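Local coordinates for protein Fe(2+) transporter FeoB (Methanocaldococcus jannaschii, PDB 2WJI) that binds GTP and GDP through this N-terminal cytosolic G-domain and probably couples nucleotide binding to ferrous iron transport across the membrane, at residues Gly43-Asn48 with Phe52-Leu57; Val85-Asp90 with Leu102-Met107; Leu112-Lys117 with Glu153-Ala158. All coordinates share one frame; numbering follows the deposited sequence.

In the fold
Followed from the N terminus, the three contacts come in series, with none crossing or enclosing another. Interaction 1 closes the short turn of the hairpin formed by strands 42-47 and 50-56, at the outer edge of the central sheet. Interaction 2 brings helix 94-106 back against strand 84-90, the strand the chain has just left. Interaction 3 spans the longest loop and lays helix 152-162 over strand 111-116, so these two helices flank opposite faces of the sheet. Strands 84-90 and 111-116 are neighbours, so interactions 2 and 3 share backbone bonding in mid-sheet, while in interaction 1 Phe45 packs on Lys156 and Tyr47 chiefly on Lys157 of interaction 3.

Interaction 1 of 3, residues Gly43-Asn48 with Phe52-Leu57; sequences GEFEYN and FKVVDL
Gly43 O receives the shortest bond of this antiparallel hairpin, from Val54 N at 2.8 Å. The N-H points almost straight at the oxygen, at 173°, although the donor stands above the carbonyl plane. The same oxygen also takes a CA-H...O contact from Lys53. Gly43 N returns a bond to Val54 O, completing one hydrogen-bonded pair. Phe45 and Phe52 form the next: Phe52 N meets Phe45 O at 2.9 Å, and Phe45 N answers to Phe52 O. Between them lies the non-hydrogen-bonded pair Glu44 and Lys53, where Glu44 CA comes to 3.1 Å from Phe52 O as a further CA-H...O contact.

The two phenylalanines illustrate how a hydrogen-bonded pair can bring rings together on one face of a sheet. Phe45 CG sits between its own backbone N and carbonyl carbon (chi1 64°), which swings the ring toward the partner strand. Phe52 CB then lies over one face of that ring, a CH-pi contact, 3.8 Å from Phe52 CB to the centroid of the Phe45 ring. The ring planes differ by only 8°, yet with centroids 5.1 Å apart they are slid past each other and barely overlap. Val54 CG2 extends this apolar patch, reaching Phe45 CE2 at 3.8 Å. At the edge of the Phe52 ring, in its plane, lie the carbonyl oxygens of Phe45 and Tyr47.

On the other face, Glu44 and Lys53 are exposed, and their charged atoms stay 6.0 Å apart between Glu44 OE2 and Lys53 NZ.

Strand 50-56 leads into Asp56 and Leu57, part of a predicted GTP-binding stretch, and continues the sheet through backbone bonds from Lys53 and Val55 to strand 3-9. The aromatic face is covered by helix 152-162, with Phe45 on Lys156 and Phe52 on Ser160, while Val54 packs on Phe20 of helix 16-24.

Interaction 2 of 3, residues Val85-Asp90 with Leu102-Met107; sequences VVNIVD and LQLMEM
Leu104 meets Asn87 and Val85 inside a beta-alpha-beta unit of the P-loop GTPase fold, in which strand 84-90 leads through helix 94-106 to strand 111-116. Such a unit places a helix against one face of the sheet, and within 102-107 Leu104 alone touches the strand segment. Leu104 has the most surface buried, and both strand residues direct their CB atoms toward the helix.

Because Val85 and Asn87 are two positions apart on the strand, they present their side chains on the same face, with Val86 turned to the other. One methyl, Leu104 CD1, serves both. Leu104 CG lies anti to the carbonyl carbon (chi1 -65°) and CD1 continues outward from the helix to reach them. The touch with Val85 is looser than that with Asn87, at 4.3 Å between Val85 CG1 and Leu104 CD1.

Ile9 of strand 3-9, Ile77 of helix 68-80 and Leu63 of a loop also pack on Leu104. Asn87 also approaches Gly10, which links the packing to the GTP-binding loop, though the Asn87 side chain stays about 10 Å from the bound nucleotide. The carboxamide carbon of Asn87 makes the nearest approach: Asn87 CG stands 3.8 Å from Leu104 CD1.

Interaction 3 of 3, residues Leu112-Lys117 with Glu153-Ala158; sequences LLALNK and EELKKA. Unlike the reference sequence in segment 153-158: Glu154 (reference Asp). With GNP (phosphoaminophosphonic acid-guanylate ester), chain C.
Strand 112-116 and helix 153-158 run antiparallel at 173°, their axes 10.2 Å apart, the spacing of a helix laid flat on a sheet. Leu112, Ala114, Leu155 and Ala158 fill the interface. Each leucine methyl meets an alanine of the other element: Leu112 CD2 reaches Ala158 CB at 3.9 Å, and Leu155 CD1 lies 4.2 Å from Ala114 CB. The two leucine methyls also touch. Val142 of strand 141-143 borders both Leu112 and Ala158.

Past this packing the strand runs out into the nucleotide site. Lys117, with an extended chain, passes across one face of the guanine toward the ribose, its CG 3.6 Å from C6 of the GTP analogue. Lys117 NZ bonds to the ribose O4' at 3.2 Å and to Asn13 O. Asn116, CG anti to its own backbone N (chi1 -159°), brings ND2 to 3.2 Å from N7 of the base, while its OD1 accepts from Ala146 N and its ND2 donates to Val14 O.

The interface is wholly apolar, whereas Asn116 at the strand's end and Lys117 just after it open the NKxD (G4) motif that reads the guanine, completed by Asp119; their bonds to Asn13, Val14 and Ala146 probably help to fix them.

Interaction 1 of 3, residues Gly43-Asn48 with Phe52-Leu57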
loop_
_atom_site.group_PDB
_atom_site.type_symbol
_atom_site.label_atom_id
_atom_site.label_comp_id
_atom_site.label_asym_id
_atom_site.label_seq_id
_atom_site.Cartn_x
_atom_site.Cartn_y
_atom_site.Cartn_z
ATOM N N GLY A 43 4.407 10.295 -8.015
ATOM C CA GLY A 43 3.987 10.020 -9.376
ATOM C C GLY A 43 2.477 9.988 -9.453
ATOM O O GLY A 43 1.802 10.434 -8.528
ATOM N N GLU A 44 1.943 9.457 -10.546
ATOM C CA GLU A 44 0.499 9.362 -10.697
ATOM C C GLU A 44 0.109 8.323 -11.745
ATOM O O GLU A 44 0.922 7.943 -12.591
ATOM C CB GLU A 44 -0.094 10.732 -11.065
ATOM C CG GLU A 44 0.410 11.292 -12.389
ATOM C CD GLU A 44 -0.185 12.652 -12.745
ATOM O OE1 GLU A 44 -0.568 12.841 -13.916
ATOM O OE2 GLU A 44 -0.267 13.533 -11.863
ATOM N N PHE A 45 -1.133 7.851 -11.660
ATOM C CA PHE A 45 -1.754 7.093 -12.738
ATOM C C PHE A 45 -3.185 7.571 -12.931
ATOM O O PHE A 45 -3.751 8.242 -12.071
ATOM C CB PHE A 45 -1.743 5.590 -12.457
ATOM C CG PHE A 45 -2.554 5.185 -11.257
ATOM C CD1 PHE A 45 -3.875 4.800 -11.399
ATOM C CD2 PHE A 45 -1.987 5.169 -9.989
ATOM C CE1 PHE A 45 -4.621 4.418 -10.300
ATOM C CE2 PHE A 45 -2.726 4.784 -8.890
ATOM C CZ PHE A 45 -4.052 4.411 -9.050
ATOM N N GLU A 46 -3.758 7.215 -14.073
ATOM C CA GLU A 46 -5.118 7.585 -14.419
ATOM C C GLU A 46 -5.942 6.304 -14.398
ATOM O O GLU A 46 -5.466 5.264 -14.821
ATOM C CB GLU A 46 -5.112 8.172 -15.828
ATOM C CG GLU A 46 -6.189 9.182 -16.123
ATOM C CD GLU A 46 -5.768 10.133 -17.229
ATOM O OE1 GLU A 46 -4.906 11.007 -16.971
ATOM O OE2 GLU A 46 -6.296 9.997 -18.354
ATOM N N TYR A 47 -7.163 6.361 -13.881
ATOM C CA TYR A 47 -8.054 5.205 -13.956
ATOM C C TYR A 47 -9.519 5.630 -14.062
ATOM O O TYR A 47 -10.012 6.395 -13.244
ATOM C CB TYR A 47 -7.857 4.262 -12.764
ATOM C CG TYR A 47 -8.757 3.046 -12.834
ATOM C CD1 TYR A 47 -8.407 1.942 -13.602
ATOM C CD2 TYR A 47 -9.956 3.004 -12.138
ATOM C CE1 TYR A 47 -9.228 0.827 -13.672
ATOM C CE2 TYR A 47 -10.783 1.898 -12.202
ATOM C CZ TYR A 47 -10.416 0.814 -12.970
ATOM O OH TYR A 47 -11.242 -0.285 -13.036
ATOM N N ASN A 48 -10.208 5.117 -15.075
ATOM C CA ASN A 48 -11.600 5.477 -15.337
ATOM C C ASN A 48 -11.870 6.966 -15.241
ATOM O O ASN A 48 -12.762 7.397 -14.517
ATOM C CB ASN A 48 -12.557 4.715 -14.415
ATOM C CG ASN A 48 -13.998 4.791 -14.885
ATOM O OD1 ASN A 48 -14.272 5.184 -16.021
ATOM N ND2 ASN A 48 -14.928 4.411 -14.014
ATOM N N PHE A 52 -4.888 9.832 -9.996
ATOM C CA PHE A 52 -4.475 9.393 -8.671
ATOM C C PHE A 52 -2.998 9.703 -8.461
ATOM O O PHE A 52 -2.131 9.097 -9.091
ATOM C CB PHE A 52 -4.771 7.896 -8.497
ATOM C CG PHE A 52 -6.232 7.554 -8.638
ATOM C CD1 PHE A 52 -7.024 7.358 -7.517
ATOM C CD2 PHE A 52 -6.823 7.477 -9.894
ATOM C CE1 PHE A 52 -8.378 7.056 -7.646
ATOM C CE2 PHE A 52 -8.180 7.180 -10.031
ATOM C CZ PHE A 52 -8.955 6.969 -8.904
ATOM N N LYS A 53 -2.724 10.679 -7.600
ATOM C CA LYS A 53 -1.363 11.063 -7.269
ATOM C C LYS A 53 -0.849 10.158 -6.151
ATOM O O LYS A 53 -1.490 10.008 -5.110
ATOM C CB LYS A 53 -1.306 12.540 -6.850
ATOM C CG LYS A 53 -1.800 13.500 -7.932
ATOM C CD LYS A 53 -2.067 14.897 -7.368
ATOM C CE LYS A 53 -2.677 15.818 -8.422
ATOM N NZ LYS A 53 -2.921 17.187 -7.888
ATOM N N VAL A 54 0.312 9.555 -6.375
ATOM C CA VAL A 54 0.832 8.544 -5.465
ATOM C C VAL A 54 2.124 9.009 -4.804
ATOM O O VAL A 54 3.032 9.520 -5.469
ATOM C CB VAL A 54 1.087 7.214 -6.192
ATOM C CG1 VAL A 54 1.519 6.130 -5.204
ATOM C CG2 VAL A 54 -0.154 6.773 -6.970
ATOM N N VAL A 55 2.196 8.834 -3.488
ATOM C CA VAL A 55 3.426 9.081 -2.749
ATOM C C VAL A 55 3.847 7.813 -2.010
ATOM O O VAL A 55 3.022 7.155 -1.366
ATOM C CB VAL A 55 3.277 10.251 -1.752
ATOM C CG1 VAL A 55 2.213 9.936 -0.723
ATOM C CG2 VAL A 55 4.602 10.540 -1.071
ATOM N N ASP A 56 5.130 7.478 -2.122
ATOM C CA ASP A 56 5.692 6.277 -1.527
ATOM C C ASP A 56 6.386 6.704 -0.239
ATOM O O ASP A 56 7.414 7.380 -0.282
ATOM C CB ASP A 56 6.695 5.655 -2.497
ATOM C CG ASP A 56 7.082 4.224 -2.124
ATOM O OD1 ASP A 56 6.612 3.718 -1.085
ATOM O OD2 ASP A 56 7.862 3.600 -2.884
ATOM N N LEU A 57 5.804 6.334 0.898
ATOM C CA LEU A 57 6.341 6.718 2.202
ATOM C C LEU A 57 7.428 5.752 2.646
ATOM O O LEU A 57 7.414 4.563 2.270
ATOM C CB LEU A 57 5.227 6.795 3.257
ATOM C CG LEU A 57 4.129 7.844 3.030
ATOM C CD1 LEU A 57 2.967 7.646 4.003
ATOM C CD2 LEU A 57 4.684 9.262 3.143
#

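Interaction 2 of 3, residues Val85-Asp90 with Leu102-Met107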
loop_
_atom_site.group_PDB
_atom_site.type_symbol
_atom_site.label_atom_id
_atom_site.label_comp_id
_atom_site.label_asym_id
_atom_site.label_seq_id
_atom_site.Cartn_x
_atom_site.Cartn_y
_atom_site.Cartn_z
ATOM N N VAL A 85 -4.996 5.594 2.209
ATOM C CA VAL A 85 -3.712 5.015 2.573
ATOM C C VAL A 85 -3.723 3.569 2.103
ATOM O O VAL A 85 -4.576 2.780 2.522
ATOM C CB VAL A 85 -3.449 5.099 4.092
ATOM C CG1 VAL A 85 -2.201 4.297 4.474
ATOM C CG2 VAL A 85 -3.300 6.555 4.531
ATOM N N VAL A 86 -2.804 3.235 1.201
ATOM C CA VAL A 86 -2.690 1.873 0.712
ATOM C C VAL A 86 -1.624 1.162 1.545
ATOM O O VAL A 86 -0.422 1.389 1.375
ATOM C CB VAL A 86 -2.337 1.816 -0.798
ATOM C CG1 VAL A 86 -2.171 0.385 -1.249
ATOM C CG2 VAL A 86 -3.415 2.491 -1.639
ATOM N N ASN A 87 -2.071 0.319 2.468
ATOM C CA ASN A 87 -1.156 -0.374 3.363
ATOM C C ASN A 87 -0.695 -1.659 2.686
ATOM O O ASN A 87 -1.471 -2.616 2.518
ATOM C CB ASN A 87 -1.835 -0.639 4.713
ATOM C CG ASN A 87 -0.933 -1.359 5.709
ATOM O OD1 ASN A 87 0.304 -1.309 5.634
ATOM N ND2 ASN A 87 -1.563 -2.033 6.666
ATOM N N ILE A 88 0.565 -1.660 2.261
ATOM C CA ILE A 88 1.125 -2.816 1.566
ATOM C C ILE A 88 1.696 -3.774 2.591
ATOM O O ILE A 88 2.505 -3.384 3.438
ATOM C CB ILE A 88 2.210 -2.403 0.561
ATOM C CG1 ILE A 88 1.585 -1.509 -0.519
ATOM C CG2 ILE A 88 2.867 -3.645 -0.052
ATOM C CD1 ILE A 88 2.575 -0.644 -1.264
ATOM N N VAL A 89 1.252 -5.022 2.525
ATOM C CA VAL A 89 1.658 -6.039 3.480
ATOM C C VAL A 89 2.201 -7.282 2.770
ATOM O O VAL A 89 1.769 -7.621 1.664
ATOM C CB VAL A 89 0.481 -6.425 4.406
ATOM C CG1 VAL A 89 -0.151 -5.173 5.010
ATOM C CG2 VAL A 89 -0.552 -7.219 3.652
ATOM N N ASP A 90 3.163 -7.944 3.408
ATOM C CA ASP A 90 3.773 -9.151 2.858
ATOM C C ASP A 90 2.929 -10.347 3.263
ATOM O O ASP A 90 2.757 -10.615 4.451
ATOM C CB ASP A 90 5.209 -9.289 3.380
ATOM C CG ASP A 90 5.952 -10.498 2.799
ATOM O OD1 ASP A 90 5.329 -11.359 2.135
ATOM O OD2 ASP A 90 7.183 -10.587 3.022
ATOM N N LEU A 102 -2.727 -1.940 12.455
ATOM C CA LEU A 102 -3.589 -1.555 13.575
ATOM C C LEU A 102 -3.441 -0.092 13.965
ATOM O O LEU A 102 -4.428 0.570 14.297
ATOM C CB LEU A 102 -3.323 -2.446 14.792
ATOM C CG LEU A 102 -4.125 -3.747 14.876
ATOM C CD1 LEU A 102 -4.432 -4.305 13.491
ATOM C CD2 LEU A 102 -3.372 -4.771 15.704
ATOM N N GLN A 103 -2.209 0.407 13.940
ATOM C CA GLN A 103 -1.966 1.816 14.229
ATOM C C GLN A 103 -2.605 2.732 13.178
ATOM O O GLN A 103 -3.099 3.815 13.506
ATOM C CB GLN A 103 -0.465 2.087 14.362
ATOM C CG GLN A 103 0.199 1.293 15.495
ATOM C CD GLN A 103 1.681 1.579 15.635
ATOM O OE1 GLN A 103 2.201 2.531 15.058
ATOM N NE2 GLN A 103 2.371 0.751 16.412
ATOM N N LEU A 104 -2.608 2.293 11.919
ATOM C CA LEU A 104 -3.242 3.066 10.850
ATOM C C LEU A 104 -4.751 3.155 11.045
ATOM O O LEU A 104 -5.349 4.216 10.851
ATOM C CB LEU A 104 -2.915 2.472 9.476
ATOM C CG LEU A 104 -1.434 2.536 9.093
ATOM C CD1 LEU A 104 -1.161 1.738 7.816
ATOM C CD2 LEU A 104 -1.015 3.986 8.922
ATOM N N MET A 105 -5.364 2.042 11.429
ATOM C CA MET A 105 -6.787 2.033 11.737
ATOM C C MET A 105 -7.073 2.967 12.907
ATOM O O MET A 105 -8.033 3.743 12.884
ATOM C CB MET A 105 -7.250 0.620 12.083
ATOM C CG MET A 105 -7.133 -0.366 10.947
ATOM S SD MET A 105 -7.427 -2.057 11.496
ATOM C CE MET A 105 -7.533 -2.916 9.934
ATOM N N GLU A 106 -6.225 2.895 13.928
ATOM C CA GLU A 106 -6.424 3.682 15.137
ATOM C C GLU A 106 -6.455 5.181 14.862
ATOM O O GLU A 106 -7.219 5.914 15.490
ATOM C CB GLU A 106 -5.354 3.351 16.182
ATOM C CG GLU A 106 -5.537 4.079 17.498
ATOM C CD GLU A 106 -4.915 3.340 18.662
ATOM O OE1 GLU A 106 -4.756 3.953 19.740
ATOM O OE2 GLU A 106 -4.585 2.144 18.501
ATOM N N MET A 107 -5.635 5.639 13.922
ATOM C CA MET A 107 -5.555 7.071 13.657
ATOM C C MET A 107 -6.617 7.565 12.675
ATOM O O MET A 107 -6.621 8.735 12.291
ATOM C CB MET A 107 -4.147 7.474 13.210
ATOM C CG MET A 107 -3.623 6.745 11.998
ATOM S SD MET A 107 -1.840 6.983 11.847
ATOM C CE MET A 107 -1.737 8.758 11.660
#

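Interaction 3 of 3, residues Leu112-Lys117 with Glu153-Ala158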
loop_
_atom_site.group_PDB
_atom_site.type_symbol
_atom_site.label_atom_id
_atom_site.label_comp_id
_atom_site.label_asym_id
_atom_site.label_seq_id
_atom_site.Cartn_x
_atom_site.Cartn_y
_atom_site.Cartn_z
ATOM N N LEU A 112 -6.793 0.805 2.808
ATOM C CA LEU A 112 -6.963 -0.277 1.847
ATOM C C LEU A 112 -5.715 -1.146 1.903
ATOM O O LEU A 112 -4.590 -0.639 1.878
ATOM C CB LEU A 112 -7.132 0.268 0.435
ATOM C CG LEU A 112 -7.089 -0.789 -0.670
ATOM C CD1 LEU A 112 -8.167 -1.824 -0.434
ATOM C CD2 LEU A 112 -7.261 -0.152 -2.049
ATOM N N LEU A 113 -5.918 -2.454 1.972
ATOM C CA LEU A 113 -4.817 -3.381 2.177
ATOM C C LEU A 113 -4.403 -4.042 0.863
ATOM O O LEU A 113 -5.210 -4.701 0.210
ATOM C CB LEU A 113 -5.231 -4.442 3.194
ATOM C CG LEU A 113 -4.225 -4.755 4.298
ATOM C CD1 LEU A 113 -3.726 -3.460 4.894
ATOM C CD2 LEU A 113 -4.864 -5.625 5.370
ATOM N N ALA A 114 -3.149 -3.842 0.474
ATOM C CA ALA A 114 -2.576 -4.526 -0.672
ATOM C C ALA A 114 -1.682 -5.654 -0.166
ATOM O O ALA A 114 -0.634 -5.414 0.435
ATOM C CB ALA A 114 -1.793 -3.550 -1.542
ATOM N N LEU A 115 -2.118 -6.882 -0.426
ATOM C CA LEU A 115 -1.491 -8.085 0.098
ATOM C C LEU A 115 -0.561 -8.655 -0.963
ATOM O O LEU A 115 -0.993 -9.376 -1.875
ATOM C CB LEU A 115 -2.581 -9.086 0.478
ATOM C CG LEU A 115 -2.211 -10.410 1.139
ATOM C CD1 LEU A 115 -1.622 -10.192 2.523
ATOM C CD2 LEU A 115 -3.451 -11.278 1.215
ATOM N N ASN A 116 0.709 -8.292 -0.849
ATOM C CA ASN A 116 1.712 -8.573 -1.857
ATOM C C ASN A 116 2.445 -9.900 -1.645
ATOM O O ASN A 116 2.320 -10.541 -0.601
ATOM C CB ASN A 116 2.716 -7.419 -1.909
ATOM C CG ASN A 116 3.472 -7.366 -3.221
ATOM O OD1 ASN A 116 2.959 -7.780 -4.257
ATOM N ND2 ASN A 116 4.693 -6.839 -3.187
ATOM N N LYS A 117 3.202 -10.303 -2.661
ATOM C CA LYS A 117 4.004 -11.517 -2.627
ATOM C C LYS A 117 3.144 -12.774 -2.510
ATOM O O LYS A 117 3.539 -13.746 -1.867
ATOM C CB LYS A 117 5.048 -11.448 -1.503
ATOM C CG LYS A 117 5.928 -10.201 -1.576
ATOM C CD LYS A 117 7.132 -10.301 -0.632
ATOM C CE LYS A 117 8.049 -9.099 -0.810
ATOM N NZ LYS A 117 9.341 -9.247 -0.077
ATOM N N GLU A 153 -4.058 -4.062 -11.900
ATOM C CA GLU A 153 -5.290 -3.403 -12.329
ATOM C C GLU A 153 -6.362 -3.569 -11.264
ATOM O O GLU A 153 -7.187 -2.682 -11.076
ATOM C CB GLU A 153 -5.802 -3.900 -13.700
ATOM C CG GLU A 153 -7.195 -3.329 -14.037
ATOM C CD GLU A 153 -7.661 -3.545 -15.484
ATOM O OE1 GLU A 153 -7.392 -4.609 -16.090
ATOM O OE2 GLU A 153 -8.344 -2.640 -16.005
ATOM N N GLU A 154 -6.356 -4.703 -10.567
ATOM C CA GLU A 154 -7.285 -4.880 -9.453
ATOM C C GLU A 154 -7.029 -3.818 -8.399
ATOM O O GLU A 154 -7.969 -3.237 -7.856
ATOM C CB GLU A 154 -7.173 -6.273 -8.830
ATOM C CG GLU A 154 -7.911 -7.334 -9.622
ATOM C CD GLU A 154 -7.224 -7.608 -10.927
ATOM O OE1 GLU A 154 -7.871 -7.497 -11.990
ATOM O OE2 GLU A 154 -6.015 -7.922 -10.881
ATOM N N LEU A 155 -5.754 -3.560 -8.124
ATOM C CA LEU A 155 -5.372 -2.539 -7.148
ATOM C C LEU A 155 -5.854 -1.166 -7.596
ATOM O O LEU A 155 -6.432 -0.432 -6.800
ATOM C CB LEU A 155 -3.859 -2.523 -6.909
ATOM C CG LEU A 155 -3.338 -1.531 -5.848
ATOM C CD1 LEU A 155 -4.089 -1.683 -4.532
ATOM C CD2 LEU A 155 -1.833 -1.706 -5.627
ATOM N N LYS A 156 -5.630 -0.819 -8.863
ATOM C CA LYS A 156 -6.117 0.465 -9.381
ATOM C C LYS A 156 -7.627 0.581 -9.224
ATOM O O LYS A 156 -8.164 1.654 -8.948
ATOM C CB LYS A 156 -5.743 0.653 -10.848
ATOM C CG LYS A 156 -4.270 0.937 -11.095
ATOM C CD LYS A 156 -4.007 0.997 -12.594
ATOM C CE LYS A 156 -2.610 1.499 -12.903
ATOM N NZ LYS A 156 -2.358 1.465 -14.374
ATOM N N LYS A 157 -8.318 -0.535 -9.400
ATOM C CA LYS A 157 -9.768 -0.522 -9.324
ATOM C C LYS A 157 -10.236 -0.381 -7.884
ATOM O O LYS A 157 -11.148 0.399 -7.596
ATOM C CB LYS A 157 -10.363 -1.776 -9.968
ATOM C CG LYS A 157 -11.865 -1.917 -9.794
ATOM C CD LYS A 157 -12.407 -3.058 -10.647
ATOM C CE LYS A 157 -13.658 -3.669 -10.031
ATOM N NZ LYS A 157 -14.823 -2.744 -10.056
ATOM N N ALA A 158 -9.620 -1.144 -6.988
ATOM C CA ALA A 158 -9.962 -1.089 -5.579
ATOM C C ALA A 158 -9.697 0.301 -5.041
ATOM O O ALA A 158 -10.491 0.831 -4.265
ATOM C CB ALA A 158 -9.171 -2.119 -4.793
HETATM P PG GNP C . 12.065 -0.542 1.175
HETATM O O1G GNP C . 11.785 0.739 0.456
HETATM O O2G GNP C . 11.390 -0.635 2.531
HETATM O O3G GNP C . 13.573 -0.549 1.232
HETATM N N3B GNP C . 11.602 -1.800 0.293
HETATM P PB GNP C . 10.303 -1.922 -0.636
HETATM O O1B GNP C . 9.100 -2.035 0.212
HETATM O O2B GNP C . 10.308 -0.804 -1.581
HETATM O O3A GNP C . 10.408 -3.224 -1.447
HETATM P PA GNP C . 10.804 -3.379 -2.936
HETATM O O1A GNP C . 9.617 -3.098 -3.785
HETATM O O2A GNP C . 12.040 -2.632 -3.262
HETATM O "O5'" GNP C . 11.115 -4.904 -3.102
HETATM C "C5'" GNP C . 11.672 -5.631 -2.015
HETATM C "C4'" GNP C . 11.999 -7.045 -2.458
HETATM O "O4'" GNP C . 10.793 -7.852 -2.529
HETATM C "C3'" GNP C . 12.660 -7.145 -3.829
HETATM O "O3'" GNP C . 13.572 -8.237 -3.833
HETATM C "C2'" GNP C . 11.484 -7.453 -4.733
HETATM O "O2'" GNP C . 11.877 -8.167 -5.885
HETATM C "C1'" GNP C . 10.672 -8.369 -3.831
HETATM N N9 GNP C . 9.277 -8.407 -4.235
HETATM C C8 GNP C . 8.468 -7.327 -4.504
HETATM N N7 GNP C . 7.262 -7.676 -4.862
HETATM C C5 GNP C . 7.278 -9.071 -4.842
HETATM C C6 GNP C . 6.260 -10.010 -5.139
HETATM O O6 GNP C . 5.092 -9.789 -5.499
HETATM N N1 GNP C . 6.698 -11.329 -4.994
HETATM C C2 GNP C . 7.969 -11.696 -4.609
HETATM N N2 GNP C . 8.209 -13.017 -4.525
HETATM N N3 GNP C . 8.930 -10.823 -4.324
HETATM C C4 GNP C . 8.518 -9.535 -4.463
#